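Local coordinates for TerD domain-containing protein (PDB 2QZ7), which is of unknown function but, as a homologue of the tellurium-resistance protein TerD, probably binds metal ions through its beta-sandwich domain, at residues Ile47-Ala52 / Arg106-Val111. Residues are numbered along the deposited sequence; the frame is centred on the assembly and turned at random.
Sequences IATTYA and RVIVGV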
ATOM      1  N   ILE A  47       3.156  -0.786  -1.344  1.00 43.58           N
ATOM      2  CA  ILE A  47       3.686   0.390  -2.046  1.00 43.34           C
ATOM      3  C   ILE A  47       2.935   1.597  -1.543  1.00 42.97           C
ATOM      4  O   ILE A  47       1.723   1.539  -1.432  1.00 44.06           O
ATOM      5  CB  ILE A  47       3.441   0.267  -3.594  1.00 43.25           C
ATOM      6  CG1 ILE A  47       4.124  -1.010  -4.167  1.00 44.76           C
ATOM      7  CG2 ILE A  47       3.944   1.522  -4.291  1.00 42.72           C
ATOM      8  CD1 ILE A  47       3.812  -1.240  -5.696  1.00 42.23           C
ATOM      9  N   ALA A  48       3.634   2.703  -1.266  1.00 43.43           N
ATOM     10  CA  ALA A  48       2.959   3.974  -0.950  1.00 41.80           C
ATOM     11  C   ALA A  48       3.513   5.116  -1.806  1.00 41.69           C
ATOM     12  O   ALA A  48       4.649   5.047  -2.287  1.00 41.92           O
ATOM     13  CB  ALA A  48       3.122   4.333   0.548  1.00 41.83           C
ATOM     14  N   THR A  49       2.681   6.138  -2.001  1.00 42.80           N
ATOM     15  CA  THR A  49       3.058   7.388  -2.682  1.00 42.61           C
ATOM     16  C   THR A  49       2.581   8.543  -1.897  1.00 42.33           C
ATOM     17  O   THR A  49       1.580   8.444  -1.215  1.00 41.75           O
ATOM     18  CB  THR A  49       2.453   7.466  -4.076  1.00 41.49           C
ATOM     19  OG1 THR A  49       1.153   6.880  -4.023  1.00 42.49           O
ATOM     20  CG2 THR A  49       3.325   6.618  -5.092  1.00 39.86           C
ATOM     21  N   THR A  50       3.310   9.648  -2.016  1.00 42.76           N
ATOM     22  CA  THR A  50       3.000  10.900  -1.346  1.00 43.70           C
ATOM     23  C   THR A  50       2.659  11.919  -2.447  1.00 44.23           C
ATOM     24  O   THR A  50       3.104  11.761  -3.624  1.00 43.28           O
ATOM     25  CB  THR A  50       4.236  11.394  -0.538  1.00 43.52           C
ATOM     26  OG1 THR A  50       5.362  11.488  -1.422  1.00 44.00           O
ATOM     27  CG2 THR A  50       4.578  10.388   0.555  1.00 43.91           C
ATOM     28  N   TYR A  51       1.834  12.900  -2.064  1.00 43.61           N
ATOM     29  CA  TYR A  51       1.271  13.933  -2.962  1.00 44.29           C
ATOM     30  C   TYR A  51       1.388  15.311  -2.310  1.00 44.36           C
ATOM     31  O   TYR A  51       1.132  15.459  -1.107  1.00 43.98           O
ATOM     32  CB  TYR A  51      -0.197  13.618  -3.354  1.00 44.09           C
ATOM     33  CG  TYR A  51      -0.249  12.270  -4.039  1.00 44.61           C
ATOM     34  CD1 TYR A  51      -0.082  12.165  -5.437  1.00 42.92           C
ATOM     35  CD2 TYR A  51      -0.369  11.090  -3.296  1.00 43.94           C
ATOM     36  CE1 TYR A  51      -0.070  10.918  -6.062  1.00 41.14           C
ATOM     37  CE2 TYR A  51      -0.333   9.837  -3.917  1.00 43.45           C
ATOM     38  CZ  TYR A  51      -0.184   9.764  -5.309  1.00 44.49           C
ATOM     39  OH  TYR A  51      -0.147   8.527  -5.953  1.00 45.16           O
ATOM     40  N   ALA A  52       1.815  16.284  -3.122  1.00 44.74           N
ATOM     41  CA  ALA A  52       1.980  17.692  -2.748  1.00 45.58           C
ATOM     42  C   ALA A  52       0.648  18.316  -2.379  1.00 46.28           C
ATOM     43  O   ALA A  52      -0.377  18.001  -2.996  1.00 45.61           O
ATOM     44  CB  ALA A  52       2.605  18.487  -3.902  1.00 44.39           C
ATOM     45  N   ARG A 106      -1.175  14.374   1.222  1.00 41.98           N
ATOM     46  CA  ARG A 106      -1.892  13.143   0.946  1.00 41.88           C
ATOM     47  C   ARG A 106      -0.904  11.994   0.762  1.00 42.84           C
ATOM     48  O   ARG A 106       0.149  12.167   0.115  1.00 42.73           O
ATOM     49  CB  ARG A 106      -2.761  13.328  -0.309  1.00 41.77           C
ATOM     50  CG  ARG A 106      -3.525  12.091  -0.763  1.00 40.47           C
ATOM     51  CD  ARG A 106      -4.600  12.551  -1.826  1.00 44.72           C
ATOM     52  NE  ARG A 106      -5.415  11.410  -2.229  1.00 46.16           N
ATOM     53  CZ  ARG A 106      -5.268  10.697  -3.344  1.00 45.75           C
ATOM     54  NH1 ARG A 106      -4.325  10.978  -4.237  1.00 43.71           N
ATOM     55  NH2 ARG A 106      -6.088   9.682  -3.562  1.00 45.69           N
ATOM     56  N   VAL A 107      -1.251  10.846   1.347  1.00 42.54           N
ATOM     57  CA  VAL A 107      -0.518   9.619   1.190  1.00 44.02           C
ATOM     58  C   VAL A 107      -1.493   8.501   0.816  1.00 44.17           C
ATOM     59  O   VAL A 107      -2.574   8.382   1.406  1.00 43.96           O
ATOM     60  CB  VAL A 107       0.265   9.230   2.497  1.00 44.01           C
ATOM     61  CG1 VAL A 107       1.051   7.904   2.277  1.00 44.41           C
ATOM     62  CG2 VAL A 107       1.192  10.367   2.892  1.00 44.13           C
ATOM     63  N   ILE A 108      -1.136   7.691  -0.172  1.00 43.38           N
ATOM     64  CA  ILE A 108      -1.922   6.520  -0.430  1.00 43.67           C
ATOM     65  C   ILE A 108      -1.102   5.262  -0.413  1.00 43.55           C
ATOM     66  O   ILE A 108       0.019   5.237  -0.912  1.00 41.70           O
ATOM     67  CB  ILE A 108      -2.904   6.683  -1.629  1.00 46.71           C
ATOM     68  CG1 ILE A 108      -3.477   5.410  -2.201  1.00 47.08           C
ATOM     69  CG2 ILE A 108      -2.426   7.570  -2.745  1.00 51.15           C
ATOM     70  CD1 ILE A 108      -4.960   5.833  -2.709  1.00 52.50           C
ATOM     71  N   VAL A 109      -1.643   4.227   0.213  1.00 42.36           N
ATOM     72  CA  VAL A 109      -0.877   2.966   0.317  1.00 43.08           C
ATOM     73  C   VAL A 109      -1.719   1.854  -0.274  1.00 42.20           C
ATOM     74  O   VAL A 109      -2.939   1.876  -0.168  1.00 41.34           O
ATOM     75  CB  VAL A 109      -0.432   2.692   1.789  1.00 43.84           C
ATOM     76  CG1 VAL A 109      -1.607   2.556   2.674  1.00 43.70           C
ATOM     77  CG2 VAL A 109       0.459   1.428   1.883  1.00 43.20           C
ATOM     78  N   GLY A 110      -1.050   0.924  -0.942  1.00 41.29           N
ATOM     79  CA  GLY A 110      -1.699  -0.202  -1.585  1.00 40.46           C
ATOM     80  C   GLY A 110      -0.765  -1.410  -1.642  1.00 41.79           C
ATOM     81  O   GLY A 110       0.329  -1.417  -1.027  1.00 41.22           O
ATOM     82  N   VAL A 111      -1.222  -2.429  -2.335  1.00 41.46           N
ATOM     83  CA  VAL A 111      -0.509  -3.673  -2.457  1.00 41.84           C
ATOM     84  C   VAL A 111      -0.537  -4.064  -3.920  1.00 42.47           C
ATOM     85  O   VAL A 111      -1.590  -4.049  -4.579  1.00 43.03           O
ATOM     86  CB  VAL A 111      -1.106  -4.774  -1.536  1.00 42.25           C
ATOM     87  CG1 VAL A 111      -0.478  -6.170  -1.822  1.00 40.33           C
ATOM     88  CG2 VAL A 111      -0.920  -4.417  -0.033  1.00 40.97           C
TER
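Tyr51 and Arg106 face each other as a hydrogen-bonded pair of two antiparallel strands, and their side chains lie obliquely across each other. The Tyr51 ring is laid back along its own strand because CG stands anti to the carbonyl carbon (chi1 -59°). One ring face meets Arg106 NH1, offset toward the rim near Tyr51 CD2 at 4.1 Å. With guanidinium and ring planes 46° apart and Arg106 CZ 5.2 Å from the Tyr51 ring centroid, any cation-pi attraction is weak; the charge is instead held by a salt bridge to Glu157, and NH1 bonds to the carbonyls of Pro56 and Gly187. Within their strand, Tyr51 OH and Thr49 OG1 share a 2.9 Å hydrogen bond that limits the ring's swing. Threonine suits the site: either hydroxyl can be the donor, and branching at CB favours an extended chain. Ile108 CG2 lies beside the ring and Thr49, though its 3.3 Å approach to Tyr51 CE2 is doubtfully close.

On the other face, small Ala48 fits among Val109 (CB to CB 4.1 Å), Met93 and Phe95, and Thr50 CG2 lies alongside Val107 CG2. The beta-branched valines suit an extended strand and present apolar branches to Phe95. Thr49 N to Ile108 O and Ile108 N to Thr49 O, both 3.0 Å, fix the register; Arg106 N to Tyr51 O is weak.

Both strands lie inside one five-stranded sheet, flanked by strands 62-64 and 152-160. Met93 and Phe95 belong to strand 91-95 of the sandwich's other sheet, while Met186, just after helix 179-185, touches Thr49.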